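Local coordinates for uncharacterized protein (Aeromonas hydrophila J-1, PDB 6R1J) that serves as AhlC, one component of the tripartite alpha-pore-forming toxin AHL of this bacterium, captured here in a soluble form, at residues 129-134 with 188-193; 136-141 with 182-187; 68-73 with 246-251. The protein carries 3 engineered substitutions. All coordinates share one frame; numbering follows the deposited sequence.

Overall arrangement
Along this elongated all-helical chain, contacts 1 and 2 are successive steps of one interface, between helix 78-157 and helix 163-236. Their centres lie about 10 Å apart, and they are joined where L134 packs on V187. Both are apolar and have no hydrogen bonds between their segments, but contact 2 is largely buried while contact 1 is a surface contact. Contact 3 occupies the opposite side of the chain's centre, about 71 Å from contact 1 between centres. It too lies near the surface, yet joins helix 28-70 to helix 244-264, and its chemistry changes accordingly: where a helix runs into a turn, backbone carbonyls are gripped by an arginine beside an aromatic and aliphatic patch.

Contact 1 of 3, residues 129-134 with 188-193; sequences ATIAGL and NQIEGQ
The long antiparallel hairpin of helix 78-157 and helix 163-236 is held at this level by I131, T130 and L134 facing I190 and E191. The segment axes approach to 10.0 Å with their directions 160° apart, so the helices are antiparallel with a modest tilt, and I131 and I190 have the closest CA pair, at 6.5 Å. I190 occupies the middle of the interface and splits its two branches between different neighbours. Its CG2 meets CB of I131 at 4.0 Å, whereas CG1 meets CD2 of L134, also at 4.0 Å, the leucine crossing the isoleucine at roughly a right angle. Farther out, I190 CD1 comes within 4.5 Å of the T130 methyl CG2; the hydroxyl of T130 turns back to its own helix and bonds to the carbonyl of E126.

I131 works the other flank. With CG1 anti to the backbone N (chi1 -162°) and the chain continuing extended, CD1 is carried across to E191 and lies only 3.3 Å from its CG, a tight approach for two carbons. Here it is the methylene stem of the glutamate that does the touching, and the two side chains again meet almost at right angles. No hydrogen bond bridges the segments. Branched aliphatic residues in the middle, flanked by the carbon parts of polar ones, are typical of a long antiparallel helical hairpin, consistent with coiled-coil-like packing.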
loop_
_atom_site.group_PDB
_atom_site.type_symbol
_atom_site.label_atom_id
_atom_site.label_comp_id
_atom_site.label_asym_id
_atom_site.label_seq_id
_atom_site.Cartn_x
_atom_site.Cartn_y
_atom_site.Cartn_z
ATOM N N ALA A 129 -0.293 -15.764 -8.834
ATOM C CA ALA A 129 -0.363 -17.236 -9.009
ATOM C C ALA A 129 0.711 -17.682 -9.995
ATOM O O ALA A 129 1.501 -18.596 -9.658
ATOM C CB ALA A 129 -1.735 -17.683 -9.456
ATOM N N THR A 130 0.794 -17.024 -11.150
ATOM C CA THR A 130 1.776 -17.329 -12.220
ATOM C C THR A 130 3.206 -17.159 -11.679
ATOM O O THR A 130 4.028 -18.049 -11.865
ATOM C CB THR A 130 1.563 -16.448 -13.464
ATOM O OG1 THR A 130 0.230 -16.641 -13.914
ATOM C CG2 THR A 130 2.511 -16.781 -14.593
ATOM N N ILE A 131 3.511 -16.079 -10.987
ATOM C CA ILE A 131 4.905 -15.884 -10.515
ATOM C C ILE A 131 5.251 -16.961 -9.465
ATOM O O ILE A 131 6.400 -17.445 -9.467
ATOM C CB ILE A 131 5.154 -14.435 -10.067
ATOM C CG1 ILE A 131 6.651 -14.130 -10.019
ATOM C CG2 ILE A 131 4.489 -14.136 -8.741
ATOM C CD1 ILE A 131 6.992 -12.662 -9.867
ATOM N N ALA A 132 4.306 -17.400 -8.643
ATOM C CA ALA A 132 4.588 -18.436 -7.629
ATOM C C ALA A 132 4.846 -19.774 -8.336
ATOM O O ALA A 132 5.895 -20.428 -8.076
ATOM C CB ALA A 132 3.440 -18.528 -6.670
ATOM N N GLY A 133 4.088 -20.235 -9.775
ATOM C CA GLY A 133 4.622 -21.481 -10.351
ATOM C C GLY A 133 6.002 -21.278 -10.946
ATOM O O GLY A 133 6.794 -22.203 -10.880
ATOM N N LEU A 134 6.295 -20.106 -11.512
ATOM C CA LEU A 134 7.602 -19.832 -12.167
ATOM C C LEU A 134 8.718 -19.913 -11.119
ATOM O O LEU A 134 9.834 -20.371 -11.466
ATOM C CB LEU A 134 7.589 -18.462 -12.851
ATOM C CG LEU A 134 7.122 -18.455 -14.307
ATOM C CD1 LEU A 134 5.894 -19.324 -14.501
ATOM C CD2 LEU A 134 6.869 -17.030 -14.771
ATOM N N ASN A 188 11.545 -12.180 -13.782
ATOM C CA ASN A 188 11.848 -10.725 -13.830
ATOM C C ASN A 188 10.730 -10.019 -14.610
ATOM O O ASN A 188 10.248 -8.953 -14.165
ATOM C CB ASN A 188 13.220 -10.431 -14.443
ATOM C CG ASN A 188 13.716 -9.038 -14.087
ATOM O OD1 ASN A 188 14.027 -8.791 -12.933
ATOM N ND2 ASN A 188 13.880 -8.159 -15.063
ATOM N N GLN A 189 10.305 -10.634 -15.710
ATOM C CA GLN A 189 9.282 -10.098 -16.635
ATOM C C GLN A 189 7.955 -9.908 -15.896
ATOM O O GLN A 189 7.357 -8.832 -16.017
ATOM C CB GLN A 189 9.131 -11.053 -17.824
ATOM C CG GLN A 189 7.946 -10.773 -18.732
ATOM C CD GLN A 189 8.072 -9.453 -19.441
ATOM O OE1 GLN A 189 9.172 -8.985 -19.744
ATOM N NE2 GLN A 189 6.928 -8.840 -19.707
ATOM N N ILE A 190 7.498 -10.926 -15.180
ATOM C CA ILE A 190 6.183 -10.902 -14.494
ATOM C C ILE A 190 6.280 -9.921 -13.313
ATOM O O ILE A 190 5.315 -9.211 -13.106
ATOM C CB ILE A 190 5.712 -12.305 -14.069
ATOM C CG1 ILE A 190 5.588 -13.282 -15.246
ATOM C CG2 ILE A 190 4.408 -12.218 -13.296
ATOM C CD1 ILE A 190 4.415 -13.045 -16.175
ATOM N N GLU A 191 7.403 -9.855 -12.612
ATOM C CA GLU A 191 7.597 -8.867 -11.507
ATOM C C GLU A 191 7.408 -7.445 -12.066
ATOM O O GLU A 191 6.708 -6.634 -11.413
ATOM C CB GLU A 191 8.986 -8.967 -10.880
ATOM C CG GLU A 191 9.204 -10.254 -10.098
ATOM C CD GLU A 191 10.602 -10.465 -9.517
ATOM O OE1 GLU A 191 11.581 -9.893 -10.052
ATOM O OE2 GLU A 191 10.702 -11.190 -8.520
ATOM N N GLY A 192 8.039 -7.134 -13.199
ATOM C CA GLY A 192 7.919 -5.814 -13.865
ATOM C C GLY A 192 6.470 -5.502 -14.249
ATOM O O GLY A 192 6.013 -4.339 -14.059
ATOM N N GLN A 193 5.773 -6.463 -14.861
ATOM C CA GLN A 193 4.336 -6.359 -15.203
ATOM C C GLN A 193 3.538 -6.114 -13.925
ATOM O O GLN A 193 2.570 -5.343 -13.983
ATOM C CB GLN A 193 3.743 -7.641 -15.806
ATOM C CG GLN A 193 4.086 -7.820 -17.280
ATOM C CD GLN A 193 3.752 -9.191 -17.833
ATOM O OE1 GLN A 193 4.376 -9.656 -18.779
ATOM N NE2 GLN A 193 2.804 -9.876 -17.225
#

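Contact 2 of 3, residues 136-141 with 182-187; sequences SNLDGA and SLEGQV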
loop_
_atom_site.group_PDB
_atom_site.type_symbol
_atom_site.label_atom_id
_atom_site.label_comp_id
_atom_site.label_asym_id
_atom_site.label_seq_id
_atom_site.Cartn_x
_atom_site.Cartn_y
_atom_site.Cartn_z
ATOM N N SER A 136 8.786 -21.834 -8.396
ATOM C CA SER A 136 9.013 -23.284 -8.149
ATOM C C SER A 136 9.802 -23.913 -9.305
ATOM O O SER A 136 10.832 -24.556 -9.020
ATOM C CB SER A 136 7.733 -23.994 -7.911
ATOM O OG SER A 136 7.142 -23.465 -6.742
ATOM N N ASN A 137 9.338 -23.746 -10.553
ATOM C CA ASN A 137 10.051 -24.242 -11.766
ATOM C C ASN A 137 11.510 -23.781 -11.690
ATOM O O ASN A 137 12.395 -24.637 -11.911
ATOM C CB ASN A 137 9.426 -23.767 -13.086
ATOM C CG ASN A 137 8.003 -24.234 -13.303
ATOM O OD1 ASN A 137 7.545 -25.163 -12.646
ATOM N ND2 ASN A 137 7.300 -23.604 -14.228
ATOM N N LEU A 138 11.762 -22.504 -11.343
ATOM C CA LEU A 138 13.128 -21.914 -11.207
ATOM C C LEU A 138 13.901 -22.651 -10.108
ATOM O O LEU A 138 15.055 -23.082 -10.399
ATOM C CB LEU A 138 13.069 -20.404 -10.936
ATOM C CG LEU A 138 14.417 -19.721 -10.698
ATOM C CD1 LEU A 138 15.414 -20.045 -11.806
ATOM C CD2 LEU A 138 14.269 -18.213 -10.550
ATOM N N ASP A 139 13.299 -22.808 -8.923
ATOM C CA ASP A 139 13.877 -23.542 -7.762
ATOM C C ASP A 139 14.324 -24.940 -8.226
ATOM O O ASP A 139 15.505 -25.299 -7.995
ATOM C CB ASP A 139 12.872 -23.646 -6.600
ATOM C CG ASP A 139 12.516 -22.334 -5.883
ATOM O OD1 ASP A 139 13.199 -21.300 -6.122
ATOM O OD2 ASP A 139 11.549 -22.350 -5.059
ATOM N N GLY A 140 13.428 -25.694 -8.879
ATOM C CA GLY A 140 13.670 -27.065 -9.379
ATOM C C GLY A 140 14.721 -27.147 -10.488
ATOM O O GLY A 140 15.401 -28.193 -10.554
ATOM N N ALA A 141 14.870 -26.134 -11.357
ATOM C CA ALA A 141 15.874 -26.150 -12.453
ATOM C C ALA A 141 17.246 -25.834 -11.851
ATOM O O ALA A 141 18.273 -26.221 -12.462
ATOM C CB ALA A 141 15.519 -25.203 -13.578
ATOM N N SER A 182 16.213 -18.730 -18.623
ATOM C CA SER A 182 14.895 -18.406 -19.216
ATOM C C SER A 182 13.903 -18.114 -18.074
ATOM O O SER A 182 13.226 -17.084 -18.122
ATOM C CB SER A 182 14.424 -19.491 -20.147
ATOM O OG SER A 182 13.163 -19.165 -20.715
ATOM N N LEU A 183 13.842 -18.982 -17.067
ATOM C CA LEU A 183 12.919 -18.827 -15.923
ATOM C C LEU A 183 13.293 -17.574 -15.117
ATOM O O LEU A 183 12.377 -16.953 -14.590
ATOM C CB LEU A 183 12.948 -20.109 -15.079
ATOM C CG LEU A 183 12.207 -21.296 -15.696
ATOM C CD1 LEU A 183 12.595 -22.609 -15.012
ATOM C CD2 LEU A 183 10.703 -21.088 -15.627
ATOM N N GLU A 184 14.570 -17.211 -15.009
ATOM C CA GLU A 184 14.950 -15.977 -14.281
ATOM C C GLU A 184 14.375 -14.786 -15.056
ATOM O O GLU A 184 13.830 -13.865 -14.423
ATOM C CB GLU A 184 16.466 -15.832 -14.147
ATOM C CG GLU A 184 17.080 -16.774 -13.139
ATOM C CD GLU A 184 18.602 -16.887 -13.189
ATOM O OE1 GLU A 184 19.229 -16.462 -14.188
ATOM O OE2 GLU A 184 19.155 -17.395 -12.216
ATOM N N GLY A 185 14.479 -14.830 -16.385
ATOM C CA GLY A 185 13.986 -13.763 -17.276
ATOM C C GLY A 185 12.477 -13.667 -17.192
ATOM O O GLY A 185 11.967 -12.528 -17.159
ATOM N N GLN A 186 11.791 -14.814 -17.154
ATOM C CA GLN A 186 10.314 -14.880 -17.041
ATOM C C GLN A 186 9.865 -14.327 -15.681
ATOM O O GLN A 186 8.861 -13.594 -15.650
ATOM C CB GLN A 186 9.812 -16.304 -17.236
ATOM C CG GLN A 186 9.973 -16.777 -18.666
ATOM C CD GLN A 186 9.618 -18.235 -18.797
ATOM O OE1 GLN A 186 8.555 -18.667 -18.358
ATOM N NE2 GLN A 186 10.514 -18.997 -19.412
ATOM N N VAL A 187 10.554 -14.684 -14.598
ATOM C CA VAL A 187 10.193 -14.171 -13.252
ATOM C C VAL A 187 10.419 -12.654 -13.254
ATOM O O VAL A 187 9.502 -11.942 -12.823
ATOM C CB VAL A 187 10.948 -14.890 -12.126
ATOM C CG1 VAL A 187 10.795 -14.175 -10.784
ATOM C CG2 VAL A 187 10.479 -16.329 -12.020
#
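L138 and L183 pair across the same helical hairpin, their CA atoms 5.6 Å apart and the segment axes 156° from parallel. The two leucines differ in their first torsion. In L138 CG stands anti to the backbone N (chi1 177°), which carries the fork across to the first side-chain carbons of helix 163-236: CD1 rests 4.1 Å from CB of L183 and 3.9 Å from CG of E184, with CD2 also near that glutamate methylene and more loosely beside V187. L183 instead sets CG anti to its carbonyl carbon (chi1 -75°), which turns its fork toward N137; the two leucines slide past each other in opposite directions. The L183 fork straddles N137, both CD1 and CD2 coming 3.9 Å from CB; CD1 also presses on the N137 backbone, 3.7 Å from the carbonyl carbon, and touches A141 CB at 4.2 Å.

Only the stem of E184 is involved in this packing. Its chain is extended beyond CG, and OE2 forms a salt bridge with R142 of helix 78-157, a polar clasp along the border of the leucine layer. Leucines sliding past one another, a small alanine beside them and a charged pair at the border are typical of an antiparallel helical hairpin.

Contact 3 of 3, residues 68-73 with 246-251; sequences QQLANT and LARLFF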
loop_
_atom_site.group_PDB
_atom_site.type_symbol
_atom_site.label_atom_id
_atom_site.label_comp_id
_atom_site.label_asym_id
_atom_site.label_seq_id
_atom_site.Cartn_x
_atom_site.Cartn_y
_atom_site.Cartn_z
ATOM N N GLN A 68 -35.616 40.975 -2.290
ATOM C CA GLN A 68 -36.638 41.940 -2.782
ATOM C C GLN A 68 -38.007 41.503 -2.279
ATOM O O GLN A 68 -38.671 42.343 -1.684
ATOM C CB GLN A 68 -36.546 42.141 -4.295
ATOM C CG GLN A 68 -35.316 42.915 -4.710
ATOM C CD GLN A 68 -35.019 42.916 -6.190
ATOM O OE1 GLN A 68 -35.427 42.047 -6.950
ATOM N NE2 GLN A 68 -34.237 43.883 -6.610
ATOM N N GLN A 69 -38.357 40.210 -2.327
ATOM C CA GLN A 69 -39.620 39.756 -1.717
ATOM C C GLN A 69 -39.617 40.019 -0.222
ATOM O O GLN A 69 -40.660 40.416 0.319
ATOM C CB GLN A 69 -39.931 38.263 -1.898
ATOM C CG GLN A 69 -40.252 37.874 -3.324
ATOM C CD GLN A 69 -41.555 38.480 -3.779
ATOM O OE1 GLN A 69 -42.515 38.535 -3.021
ATOM N NE2 GLN A 69 -41.568 38.938 -5.018
ATOM N N LEU A 70 -38.526 39.728 0.461
ATOM C CA LEU A 70 -38.506 39.883 1.931
ATOM C C LEU A 70 -38.548 41.386 2.336
ATOM O O LEU A 70 -38.764 41.658 3.547
ATOM C CB LEU A 70 -37.267 39.167 2.465
ATOM C CG LEU A 70 -37.364 37.626 2.489
ATOM C CD1 LEU A 70 -36.017 37.001 2.742
ATOM C CD2 LEU A 70 -38.350 37.173 3.545
ATOM N N ALA A 71 -38.265 42.285 1.387
ATOM C CA ALA A 71 -38.290 43.758 1.570
ATOM C C ALA A 71 -39.743 44.263 1.505
ATOM O O ALA A 71 -39.985 45.461 1.785
ATOM C CB ALA A 71 -37.418 44.419 0.524
ATOM N N ASN A 72 -40.694 43.390 1.157
ATOM C CA ASN A 72 -42.128 43.757 1.062
ATOM C C ASN A 72 -42.655 44.004 2.484
ATOM O O ASN A 72 -42.362 43.231 3.379
ATOM C CB ASN A 72 -42.926 42.710 0.275
ATOM C CG ASN A 72 -44.399 43.051 0.212
ATOM O OD1 ASN A 72 -45.147 42.804 1.159
ATOM N ND2 ASN A 72 -44.814 43.630 -0.896
ATOM N N THR A 73 -43.326 45.127 2.717
ATOM C CA THR A 73 -43.929 45.458 4.037
ATOM C C THR A 73 -45.452 45.397 3.840
ATOM O O THR A 73 -45.909 45.472 2.666
ATOM C CB THR A 73 -43.387 46.788 4.586
ATOM O OG1 THR A 73 -43.698 47.794 3.619
ATOM C CG2 THR A 73 -41.897 46.741 4.858
ATOM N N LEU A 246 -46.213 33.414 6.533
ATOM C CA LEU A 246 -45.813 32.061 6.053
ATOM C C LEU A 246 -44.962 32.237 4.808
ATOM O O LEU A 246 -43.905 31.617 4.725
ATOM C CB LEU A 246 -47.015 31.159 5.768
ATOM C CG LEU A 246 -47.480 30.342 6.969
ATOM C CD1 LEU A 246 -48.680 29.491 6.589
ATOM C CD2 LEU A 246 -46.349 29.471 7.519
ATOM N N ALA A 247 -45.400 33.095 3.905
ATOM C CA ALA A 247 -44.627 33.411 2.707
ATOM C C ALA A 247 -43.239 33.872 3.181
ATOM O O ALA A 247 -42.263 33.405 2.615
ATOM C CB ALA A 247 -45.358 34.424 1.882
ATOM N N ARG A 248 -43.158 34.665 4.257
ATOM C CA ARG A 248 -41.883 35.226 4.768
ATOM C C ARG A 248 -41.025 34.073 5.308
ATOM O O ARG A 248 -39.806 34.074 5.081
ATOM C CB ARG A 248 -42.194 36.319 5.798
ATOM C CG ARG A 248 -40.987 37.034 6.387
ATOM C CD ARG A 248 -41.403 38.233 7.254
ATOM N NE ARG A 248 -42.149 39.135 6.391
ATOM C CZ ARG A 248 -41.580 40.002 5.560
ATOM N NH1 ARG A 248 -40.260 40.105 5.518
ATOM N NH2 ARG A 248 -42.326 40.768 4.783
ATOM N N LEU A 249 -41.633 33.113 6.002
ATOM C CA LEU A 249 -40.914 31.940 6.563
ATOM C C LEU A 249 -40.261 31.137 5.437
ATOM O O LEU A 249 -39.047 30.880 5.548
ATOM C CB LEU A 249 -41.869 31.056 7.356
ATOM C CG LEU A 249 -41.231 29.845 8.035
ATOM C CD1 LEU A 249 -40.536 30.259 9.327
ATOM C CD2 LEU A 249 -42.280 28.780 8.305
ATOM N N PHE A 250 -41.015 30.799 4.387
ATOM C CA PHE A 250 -40.532 29.953 3.272
ATOM C C PHE A 250 -39.570 30.748 2.394
ATOM O O PHE A 250 -38.622 30.143 1.874
ATOM C CB PHE A 250 -41.718 29.294 2.566
ATOM C CG PHE A 250 -42.368 28.263 3.466
ATOM C CD1 PHE A 250 -41.658 27.135 3.854
ATOM C CD2 PHE A 250 -43.662 28.413 3.933
ATOM C CE1 PHE A 250 -42.216 26.188 4.704
ATOM C CE2 PHE A 250 -44.214 27.472 4.793
ATOM C CZ PHE A 250 -43.489 26.367 5.183
ATOM N N PHE A 251 -39.755 32.063 2.250
ATOM C CA PHE A 251 -38.772 32.846 1.482
ATOM C C PHE A 251 -37.452 32.816 2.256
ATOM O O PHE A 251 -36.437 32.702 1.597
ATOM C CB PHE A 251 -39.246 34.266 1.170
ATOM C CG PHE A 251 -40.305 34.361 0.098
ATOM C CD1 PHE A 251 -40.290 33.528 -1.012
ATOM C CD2 PHE A 251 -41.298 35.333 0.173
ATOM C CE1 PHE A 251 -41.238 33.663 -2.012
ATOM C CE2 PHE A 251 -42.246 35.458 -0.832
ATOM C CZ PHE A 251 -42.196 34.643 -1.930
#
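In this helical bundle, R248 of helix 244-264 reaches over to the C-terminal part of helix 28-70 and the turn that follows it, binding two backbone carbonyls. Extended through its first two torsions and then bent at chi3 (-60°), the side chain presents the edge of its guanidinium to both. NH1 donates to L70 O at 2.9 Å along a nearly straight N-H path (167°), and NH2 donates to N72 O at 2.8 Å with a more bent one (136°). Both oxygens lie near the guanidinium plane, while each donor sits somewhat tilted out of the plane of the carbonyl it serves. Two separate bonds restrain the rotation of the group and tie the turn to helix 244-264. At the other end of the residue, the carbonyl of R248 accepts a hydrogen bond from the hydroxyl of T252.

The turn also supplies bonds of its own: A71 N donates to Q68 O and N72 N to Q69 O, each spanning three residues. Beside this polar grip lies an apolar patch. L70 lays CD2 against R248 CG and F251 CB, 3.9 Å from each, its methyl resting on the start of the arginine's stem. F251 is further enclosed by L81 and by F84, whose ring stands nearly perpendicular to its own; L163 of the third subunit packs on R248. Over one face of the F251 ring sits Q69, in a CH-pi contact that places its CB 4.1 Å from the ring centroid, and the bend of its chain at chi2 brings OE1 to 3.8 Å from F251 CE2.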